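Local coordinates for tartrate dehydrogenase/decarboxylase (Pseudomonas putida, PDB 3FLK), which oxidises tartrate with NAD and also converts meso-tartrate to D-glycerate and D-malate to pyruvate, using magnesium or manganese as a cofactor, at residues A[33-38]-A[319-324]; A[118-123]-A[256-261]; A[178-183]-A[214-219]. The protein carries 1 engineered substitution. All blocks are in the same frame, centred on the assembly; numbering follows the deposited sequence.

Contact 1 (A[33-38]-A[319-324]); sequences LKHGLA and YQRAHD. With SO4 (sulfate ion), chain J.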
loop_
_atom_site.group_PDB
_atom_site.type_symbol
_atom_site.label_atom_id
_atom_site.label_comp_id
_atom_site.label_asym_id
_atom_site.label_seq_id
_atom_site.Cartn_x
_atom_site.Cartn_y
_atom_site.Cartn_z
ATOM N N LEU A 33 19.182 33.434 12.017
ATOM C CA LEU A 33 20.050 34.226 12.885
ATOM C C LEU A 33 21.491 33.707 12.871
ATOM O O LEU A 33 22.433 34.485 12.726
ATOM C CB LEU A 33 19.498 34.238 14.317
ATOM C CG LEU A 33 20.266 35.010 15.398
ATOM C CD1 LEU A 33 20.135 36.521 15.212
ATOM C CD2 LEU A 33 19.792 34.595 16.785
ATOM N N LYS A 34 21.641 32.392 13.011
ATOM C CA LYS A 34 22.947 31.736 13.093
ATOM C C LYS A 34 23.787 31.883 11.821
ATOM O O LYS A 34 24.999 32.081 11.895
ATOM C CB LYS A 34 22.763 30.251 13.423
ATOM C CG LYS A 34 24.035 29.525 13.820
ATOM C CD LYS A 34 23.796 28.030 13.926
ATOM C CE LYS A 34 25.021 27.303 14.451
ATOM N NZ LYS A 34 25.210 27.529 15.907
ATOM N N HIS A 35 23.140 31.777 10.662
ATOM C CA HIS A 35 23.854 31.776 9.383
ATOM C C HIS A 35 23.652 33.051 8.563
ATOM O O HIS A 35 24.113 33.142 7.424
ATOM C CB HIS A 35 23.489 30.527 8.573
ATOM C CG HIS A 35 23.917 29.250 9.222
ATOM N ND1 HIS A 35 25.185 28.729 9.074
ATOM C CD2 HIS A 35 23.254 28.399 10.042
ATOM C CE1 HIS A 35 25.281 27.607 9.766
ATOM N NE2 HIS A 35 24.124 27.385 10.363
ATOM N N GLY A 36 22.975 34.032 9.155
ATOM C CA GLY A 36 22.772 35.334 8.523
ATOM C C GLY A 36 21.849 35.314 7.320
ATOM O O GLY A 36 22.033 36.089 6.378
ATOM N N LEU A 37 20.857 34.428 7.348
ATOM C CA LEU A 37 19.879 34.336 6.267
ATOM C C LEU A 37 18.830 35.426 6.419
ATOM O O LEU A 37 18.462 35.795 7.538
ATOM C CB LEU A 37 19.187 32.965 6.257
ATOM C CG LEU A 37 19.978 31.676 6.502
ATOM C CD1 LEU A 37 19.027 30.493 6.587
ATOM C CD2 LEU A 37 21.040 31.437 5.436
ATOM N N ALA A 38 18.348 35.937 5.291
ATOM C CA ALA A 38 17.257 36.900 5.304
ATOM C C ALA A 38 15.963 36.211 4.887
ATOM O O ALA A 38 15.764 35.893 3.710
ATOM C CB ALA A 38 17.570 38.085 4.404
ATOM N N TYR A 319 22.861 28.780 3.239
ATOM C CA TYR A 319 21.606 28.032 3.270
ATOM C C TYR A 319 21.823 26.528 3.390
ATOM O O TYR A 319 21.049 25.837 4.061
ATOM C CB TYR A 319 20.751 28.370 2.047
ATOM C CG TYR A 319 20.089 29.725 2.147
ATOM C CD1 TYR A 319 18.780 29.847 2.604
ATOM C CD2 TYR A 319 20.779 30.891 1.801
ATOM C CE1 TYR A 319 18.166 31.090 2.710
ATOM C CE2 TYR A 319 20.175 32.142 1.903
ATOM C CZ TYR A 319 18.868 32.231 2.362
ATOM O OH TYR A 319 18.259 33.460 2.466
ATOM N N GLN A 320 22.880 26.028 2.752
ATOM C CA GLN A 320 23.242 24.615 2.846
ATOM C C GLN A 320 23.688 24.247 4.261
ATOM O O GLN A 320 23.328 23.184 4.773
ATOM C CB GLN A 320 24.329 24.254 1.830
ATOM C CG GLN A 320 24.597 22.754 1.708
ATOM C CD GLN A 320 23.362 21.964 1.296
ATOM O OE1 GLN A 320 22.734 22.254 0.276
ATOM N NE2 GLN A 320 23.008 20.961 2.094
ATOM N N ARG A 321 24.465 25.131 4.884
ATOM C CA ARG A 321 24.917 24.938 6.260
ATOM C C ARG A 321 23.755 25.022 7.245
ATOM O O ARG A 321 23.738 24.309 8.246
ATOM C CB ARG A 321 25.997 25.956 6.634
ATOM C CG ARG A 321 27.353 25.693 5.996
ATOM C CD ARG A 321 28.449 26.525 6.658
ATOM N NE ARG A 321 28.311 27.955 6.380
ATOM C CZ ARG A 321 28.940 28.600 5.401
ATOM N NH1 ARG A 321 29.767 27.950 4.591
ATOM N NH2 ARG A 321 28.745 29.901 5.234
ATOM N N ALA A 322 22.794 25.898 6.953
ATOM C CA ALA A 322 21.580 26.022 7.759
ATOM C C ALA A 322 20.767 24.727 7.720
ATOM O O ALA A 322 20.312 24.251 8.762
ATOM C CB ALA A 322 20.742 27.200 7.298
ATOM N N HIS A 323 20.608 24.159 6.521
ATOM C CA HIS A 323 19.977 22.849 6.350
ATOM C C HIS A 323 20.691 21.785 7.178
ATOM O O HIS A 323 20.056 21.056 7.943
ATOM C CB HIS A 323 19.957 22.427 4.873
ATOM C CG HIS A 323 19.651 20.974 4.667
ATOM N ND1 HIS A 323 20.626 20.000 4.670
ATOM C CD2 HIS A 323 18.477 20.329 4.471
ATOM C CE1 HIS A 323 20.066 18.819 4.481
ATOM N NE2 HIS A 323 18.763 18.990 4.355
ATOM N N ASP A 324 22.012 21.709 7.016
ATOM C CA ASP A 324 22.837 20.707 7.690
ATOM C C ASP A 324 22.781 20.829 9.214
ATOM O O ASP A 324 22.741 19.819 9.914
ATOM C CB ASP A 324 24.291 20.783 7.199
ATOM C CG ASP A 324 24.437 20.456 5.712
ATOM O OD1 ASP A 324 23.418 20.208 5.024
ATOM O OD2 ASP A 324 25.589 20.457 5.225
HETATM S S SO4 J . 18.176 15.444 4.041
HETATM O O1 SO4 J . 17.334 14.395 3.470
HETATM O O2 SO4 J . 19.084 15.951 3.017
HETATM O O3 SO4 J . 17.345 16.539 4.530
HETATM O O4 SO4 J . 18.957 14.885 5.142
#

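Contact 2 (A[118-123]-A[256-261]); sequences CALANR and PACAGT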
loop_
_atom_site.group_PDB
_atom_site.type_symbol
_atom_site.label_atom_id
_atom_site.label_comp_id
_atom_site.label_asym_id
_atom_site.label_seq_id
_atom_site.Cartn_x
_atom_site.Cartn_y
_atom_site.Cartn_z
ATOM N N CYS A 118 12.887 1.255 16.619
ATOM C CA CYS A 118 12.501 0.798 15.285
ATOM C C CYS A 118 11.312 -0.156 15.365
ATOM O O CYS A 118 11.252 -1.018 16.245
ATOM C CB CYS A 118 13.676 0.125 14.570
ATOM S SG CYS A 118 13.337 -0.385 12.854
ATOM N N ALA A 119 10.370 0.016 14.442
ATOM C CA ALA A 119 9.190 -0.839 14.361
ATOM C C ALA A 119 9.541 -2.249 13.889
ATOM O O ALA A 119 8.821 -3.204 14.178
ATOM C CB ALA A 119 8.157 -0.219 13.439
ATOM N N LEU A 120 10.649 -2.363 13.161
ATOM C CA LEU A 120 11.100 -3.639 12.616
ATOM C C LEU A 120 12.121 -4.308 13.531
ATOM O O LEU A 120 12.981 -3.641 14.109
ATOM C CB LEU A 120 11.700 -3.448 11.218
ATOM C CG LEU A 120 10.897 -2.679 10.159
ATOM C CD1 LEU A 120 11.732 -2.495 8.901
ATOM C CD2 LEU A 120 9.573 -3.363 9.831
ATOM N N ALA A 121 12.017 -5.628 13.654
ATOM C CA ALA A 121 12.944 -6.407 14.465
ATOM C C ALA A 121 14.253 -6.639 13.718
ATOM O O ALA A 121 14.262 -6.755 12.490
ATOM C CB ALA A 121 12.314 -7.734 14.862
ATOM N N ASN A 122 15.353 -6.696 14.472
ATOM C CA ASN A 122 16.693 -6.980 13.935
ATOM C C ASN A 122 17.163 -5.987 12.866
ATOM O O ASN A 122 17.802 -6.371 11.883
ATOM C CB ASN A 122 16.786 -8.423 13.404
ATOM C CG ASN A 122 16.333 -9.463 14.423
ATOM O OD1 ASN A 122 15.679 -10.446 14.066
ATOM N ND2 ASN A 122 16.680 -9.252 15.694
ATOM N N ARG A 123 16.835 -4.712 13.065
ATOM C CA ARG A 123 17.249 -3.652 12.149
ATOM C C ARG A 123 18.144 -2.623 12.828
ATOM O O ARG A 123 17.871 -2.183 13.947
ATOM C CB ARG A 123 16.035 -2.973 11.504
ATOM C CG ARG A 123 15.841 -3.293 10.023
ATOM C CD ARG A 123 15.617 -4.778 9.767
ATOM N NE ARG A 123 15.866 -5.134 8.371
ATOM C CZ ARG A 123 15.814 -6.373 7.887
ATOM N NH1 ARG A 123 15.521 -7.396 8.681
ATOM N NH2 ARG A 123 16.056 -6.593 6.602
ATOM N N PRO A 256 8.301 5.565 6.664
ATOM C CA PRO A 256 8.482 6.176 7.987
ATOM C C PRO A 256 7.943 5.329 9.138
ATOM O O PRO A 256 8.547 5.313 10.210
ATOM C CB PRO A 256 7.701 7.485 7.876
ATOM C CG PRO A 256 7.759 7.810 6.438
ATOM C CD PRO A 256 7.637 6.494 5.734
ATOM N N ALA A 257 6.827 4.631 8.917
ATOM C CA ALA A 257 6.271 3.729 9.933
ATOM C C ALA A 257 7.252 2.612 10.294
ATOM O O ALA A 257 7.399 2.270 11.467
ATOM C CB ALA A 257 4.945 3.146 9.476
ATOM N N CYS A 258 7.918 2.054 9.283
ATOM C CA CYS A 258 8.961 1.045 9.498
ATOM C C CYS A 258 10.115 1.619 10.320
ATOM O O CYS A 258 10.726 0.915 11.127
ATOM C CB CYS A 258 9.479 0.512 8.159
ATOM S SG CYS A 258 8.258 -0.432 7.223
ATOM N N ALA A 259 10.390 2.904 10.111
ATOM C CA ALA A 259 11.417 3.628 10.856
ATOM C C ALA A 259 10.932 4.102 12.234
ATOM O O ALA A 259 11.705 4.686 12.998
ATOM C CB ALA A 259 11.943 4.798 10.029
ATOM N N GLY A 260 9.657 3.861 12.543
ATOM C CA GLY A 260 9.148 4.050 13.902
ATOM C C GLY A 260 7.977 4.999 14.103
ATOM O O GLY A 260 7.249 4.874 15.088
ATOM N N THR A 261 7.797 5.948 13.184
ATOM C CA THR A 261 6.756 6.978 13.318
ATOM C C THR A 261 6.549 7.781 12.032
ATOM O O THR A 261 7.491 8.002 11.270
ATOM C CB THR A 261 7.060 7.959 14.496
ATOM O OG1 THR A 261 6.030 8.949 14.585
ATOM C CG2 THR A 261 8.415 8.644 14.318
#

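Contact 3 (A[178-183]-A[214-219]); sequences LAEKRE and YPHVSW. With SO4 (sulfate ion), chain M.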
loop_
_atom_site.group_PDB
_atom_site.type_symbol
_atom_site.label_atom_id
_atom_site.label_comp_id
_atom_site.label_asym_id
_atom_site.label_seq_id
_atom_site.Cartn_x
_atom_site.Cartn_y
_atom_site.Cartn_z
ATOM N N LEU A 178 18.507 11.817 -9.833
ATOM C CA LEU A 178 18.782 11.769 -8.396
ATOM C C LEU A 178 19.640 10.557 -8.035
ATOM O O LEU A 178 20.636 10.689 -7.321
ATOM C CB LEU A 178 17.470 11.768 -7.596
ATOM C CG LEU A 178 17.512 11.933 -6.070
ATOM C CD1 LEU A 178 18.057 13.291 -5.659
ATOM C CD2 LEU A 178 16.119 11.729 -5.487
ATOM N N ALA A 179 19.256 9.388 -8.548
ATOM C CA ALA A 179 20.004 8.152 -8.343
ATOM C C ALA A 179 21.450 8.262 -8.836
ATOM O O ALA A 179 22.365 7.759 -8.188
ATOM C CB ALA A 179 19.305 6.990 -9.021
ATOM N N GLU A 180 21.638 8.924 -9.976
ATOM C CA GLU A 180 22.965 9.140 -10.559
ATOM C C GLU A 180 23.889 9.912 -9.605
ATOM O O GLU A 180 25.079 9.610 -9.507
ATOM C CB GLU A 180 22.838 9.861 -11.910
ATOM C CG GLU A 180 24.157 10.109 -12.661
ATOM C CD GLU A 180 24.810 8.835 -13.176
ATOM O OE1 GLU A 180 24.089 7.953 -13.685
ATOM O OE2 GLU A 180 26.055 8.722 -13.085
ATOM N N LYS A 181 23.323 10.891 -8.900
ATOM C CA LYS A 181 24.067 11.713 -7.941
ATOM C C LYS A 181 24.392 10.974 -6.643
ATOM O O LYS A 181 25.311 11.361 -5.913
ATOM C CB LYS A 181 23.278 12.976 -7.593
ATOM C CG LYS A 181 23.148 13.998 -8.699
ATOM C CD LYS A 181 22.827 15.363 -8.103
ATOM C CE LYS A 181 22.175 16.295 -9.107
ATOM N NZ LYS A 181 20.705 16.055 -9.209
ATOM N N ARG A 182 23.628 9.926 -6.349
ATOM C CA ARG A 182 23.763 9.197 -5.088
ATOM C C ARG A 182 24.809 8.087 -5.170
ATOM O O ARG A 182 25.204 7.683 -6.264
ATOM C CB ARG A 182 22.402 8.658 -4.631
ATOM C CG ARG A 182 21.457 9.756 -4.144
ATOM C CD ARG A 182 20.035 9.251 -3.920
ATOM N NE ARG A 182 19.910 8.412 -2.727
ATOM C CZ ARG A 182 19.640 8.866 -1.504
ATOM N NH1 ARG A 182 19.467 10.165 -1.285
ATOM N NH2 ARG A 182 19.546 8.013 -0.491
ATOM N N GLU A 183 25.254 7.611 -4.008
ATOM C CA GLU A 183 26.321 6.610 -3.918
ATOM C C GLU A 183 25.918 5.230 -4.450
ATOM O O GLU A 183 26.732 4.540 -5.069
ATOM C CB GLU A 183 26.826 6.498 -2.473
ATOM C CG GLU A 183 28.271 5.998 -2.331
ATOM C CD GLU A 183 29.320 7.072 -2.620
ATOM O OE1 GLU A 183 29.061 8.268 -2.350
ATOM O OE2 GLU A 183 30.417 6.716 -3.111
ATOM N N TYR A 214 20.749 5.822 -18.721
ATOM C CA TYR A 214 21.524 5.841 -17.480
ATOM C C TYR A 214 22.290 4.535 -17.270
ATOM O O TYR A 214 21.874 3.689 -16.473
ATOM C CB TYR A 214 20.619 6.138 -16.277
ATOM C CG TYR A 214 19.964 7.497 -16.325
ATOM C CD1 TYR A 214 20.540 8.596 -15.689
ATOM C CD2 TYR A 214 18.765 7.686 -17.011
ATOM C CE1 TYR A 214 19.936 9.850 -15.737
ATOM C CE2 TYR A 214 18.157 8.930 -17.066
ATOM C CZ TYR A 214 18.743 10.006 -16.429
ATOM O OH TYR A 214 18.128 11.233 -16.493
ATOM N N PRO A 215 23.420 4.367 -17.988
ATOM C CA PRO A 215 24.237 3.158 -17.872
ATOM C C PRO A 215 24.744 2.872 -16.450
ATOM O O PRO A 215 24.915 1.706 -16.093
ATOM C CB PRO A 215 25.413 3.430 -18.824
ATOM C CG PRO A 215 25.423 4.909 -19.030
ATOM C CD PRO A 215 23.987 5.316 -18.966
ATOM N N HIS A 216 24.967 3.917 -15.653
ATOM C CA HIS A 216 25.492 3.750 -14.290
ATOM C C HIS A 216 24.435 3.317 -13.270
ATOM O O HIS A 216 24.772 2.751 -12.224
ATOM C CB HIS A 216 26.175 5.031 -13.794
ATOM C CG HIS A 216 27.213 5.575 -14.727
ATOM N ND1 HIS A 216 27.405 6.926 -14.914
ATOM C CD2 HIS A 216 28.109 4.953 -15.531
ATOM C CE1 HIS A 216 28.378 7.114 -15.789
ATOM N NE2 HIS A 216 28.823 5.933 -16.176
ATOM N N VAL A 217 23.166 3.584 -13.574
ATOM C CA VAL A 217 22.076 3.322 -12.629
ATOM C C VAL A 217 21.489 1.911 -12.757
ATOM O O VAL A 217 21.035 1.496 -13.825
ATOM C CB VAL A 217 20.958 4.402 -12.727
ATOM C CG1 VAL A 217 19.827 4.116 -11.743
ATOM C CG2 VAL A 217 21.535 5.786 -12.468
ATOM N N SER A 218 21.528 1.182 -11.648
ATOM C CA SER A 218 20.863 -0.106 -11.518
ATOM C C SER A 218 19.370 0.145 -11.284
ATOM O O SER A 218 19.002 1.035 -10.515
ATOM C CB SER A 218 21.472 -0.866 -10.336
ATOM O OG SER A 218 20.774 -2.066 -10.061
ATOM N N TRP A 219 18.509 -0.616 -11.953
ATOM C CA TRP A 219 17.067 -0.422 -11.783
ATOM C C TRP A 219 16.265 -1.719 -11.742
ATOM O O TRP A 219 16.596 -2.695 -12.421
ATOM C CB TRP A 219 16.505 0.550 -12.835
ATOM C CG TRP A 219 16.137 -0.084 -14.150
ATOM C CD1 TRP A 219 16.988 -0.408 -15.170
ATOM C CD2 TRP A 219 14.822 -0.464 -14.587
ATOM N NE1 TRP A 219 16.286 -0.971 -16.212
ATOM C CE2 TRP A 219 14.956 -1.016 -15.882
ATOM C CE3 TRP A 219 13.547 -0.395 -14.009
ATOM C CZ2 TRP A 219 13.863 -1.497 -16.610
ATOM C CZ3 TRP A 219 12.457 -0.874 -14.735
ATOM C CH2 TRP A 219 12.625 -1.419 -16.022
HETATM S S SO4 M . 24.084 9.561 -0.986
HETATM O O1 SO4 M . 23.170 8.442 -1.194
HETATM O O2 SO4 M . 23.348 10.817 -1.108
HETATM O O3 SO4 M . 24.672 9.463 0.348
HETATM O O4 SO4 M . 25.148 9.521 -1.984
HETATM O O HOH W 1 24.366 6.759 -15.975
#

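Contact 1 (A[33-38]-A[319-324])
Leu37 reaches across to Tyr319 and Ala322 with CB and both methyls. At its root, CB lies 3.9 Å from Tyr319 OH. With CG anti to the carbonyl carbon (chi1 -41°), the branch point carries its two methyls toward helix 317-336. CD2 sits squarely over one face of the Tyr319 ring, 3.6 Å from its centroid and 7° off the normal, which makes a well-centred CH-pi contact. CD1 points to Ala322 CB, 3.8 Å away, while still skirting the tyrosine ring. Phe6 meets the tyrosine ring nearly at right angles, and Leu309 of helix 299-313 touches both Leu37 and Ala322, so the contact continues into a larger apolar cluster. In the fold this is the helix-to-strand turn of a beta-alpha-beta crossover: helix 17-35 runs out, Gly36 turns away with positive phi, and the chain then enters strand 39-43, parallel to strand 6-13. The last turn of the first helix adds His35, whose ring lies with one face over the backbone joining Arg321 to Ala322. From that same side Arg321 CB comes under the rim, 3.6 Å from His35 CE1, while His35 NE2 is hydrogen-bonded to Asp325 one turn on, which helps fix the ring's rotation. On a different side of helix 317-336, His323 ND1 gives Asp324 OD1 a nearly straight bond of 2.8 Å in the ring plane. The opposite nitrogen, NE2, bonds 2.8 Å to O3 of a sulfate ion, probably from the crystallisation liquor, which Trp303 and Arg111 also hold.

Contact 2 (A[118-123]-A[256-261])
Cys258 O is the atom on which Cys118, Ala119 and Leu120 converge. Ala119 N offers it a weak hydrogen bond of 3.5 Å, bent to 135° at the hydrogen. Cys118 SG approaches the same oxygen to 3.4 Å, and Leu120 CG closes in at 3.7 Å. Beside them the methyl of Ala119 presses on the preceding carbonyl, its CB 3.3 Å from Ala257 O. The apolar part of this first shell is Leu120 against Cys258: CD1 rests on Cys258 CB at 3.8 Å, and CD2 comes more loosely toward the sulfur. Cut back to an alanine, Leu120 would lose CG and both methyls, which would probably leave a gap against Cys258 CB and its carbonyl. The carbonyls are presented by the end of helix 245-258, which carries Asp249 and Asp253, probable metal ligands as in relatives, and finishes in a Schellman motif: Thr261 N bonds back to Pro256 O and Gly260 N to Ala257 O. Gly260 takes a positive phi of 123°, where a CB would jam against the carbonyl of Ala259. Across the contact, in the loop joining strands 105-111 and 129-135, Cys118 has its sulfur anti to the backbone N (chi1 -176°), a setting that carries SG forward along its own loop to accept a hydrogen bond from Leu120 N at 3.4 Å. Farther out, Val232 of helix 224-233 touches both Leu120 and Cys258, and Pro235 backs the leucine. The second subunit completes the surroundings: Ala119 and Ala121 make backbone hydrogen bonds to it, while Ala119 packs on its Val232 and Ala257 on its Ala229.

Contact 3 (A[178-183]-A[214-219])
A type I beta turn from Tyr214 to Val217, just ahead of strand 218-223, an edge strand within this chain, meets the last turns of helix 165-181 through Glu180 and Ala179. Glu180 carries most of the contact. Its CG stands anti to the backbone N, and a bend at chi2 of 68° then swings the carboxylate across to the turn. There OE2 receives a hydrogen bond from His216 ND1, 2.9 Å long and 161° at the hydrogen. The carboxylate oxygen lies close to the imidazole plane, at the ring edge, whereas the histidine reaches OE2 on its syn side, somewhat out of the carboxylate plane; the two flat groups are turned 54° apart. The other oxygen is engaged as well. A water donates to Glu180 OE1 at 2.6 Å and in turn accepts from His216 N at 2.9 Å, so both the side chain and the backbone of one residue are tied to a single carboxylate, which should hold that group against rotation. OE1 also lies 3.6 Å from Val217 CG2 and comes near the edge of the Tyr214 ring. On the inner side, the contact becomes apolar where Ala179 CB meets Val217 CG1 at 4.0 Å. Tyr214 directs its hydroxyl back along the helix to Asp177. Just past the C-terminal end of the helix a sulfate ion, probably from the crystallisation liquor, has O1 over one face of the Arg182 guanidinium, which is salt-bridged to Asp239, and Glu183 N bonds to the sulfate's O4. Val187 of strand 186-191 touches both Ala179 and Val217, Phe176 backs Val217 from the helix, and Trp219, farther on in strand 218-223, packs on Thr207 and Ala211 of helix 199-211.

How the contacts relate
The three contacts are successive enclosures along one chain: contact 3 falls between the segments of contact 2, and contact 2 between those of contact 1. In space they are well separated, with centres 31 Å apart for contacts 1 and 2, 30 Å for contacts 1 and 3, and 26 Å for contacts 2 and 3. Contacts 1 and 3 lie beside strands 39-43 and 218-223, the two outermost strands of the large mixed sheet within this chain, away from the annotated sites. Contact 2 lies nearer the bound ligands: the side chain of Ala257 is about 9 Å from bound NADH and about 11 Å from the magnesium ion, and it alone touches the second subunit.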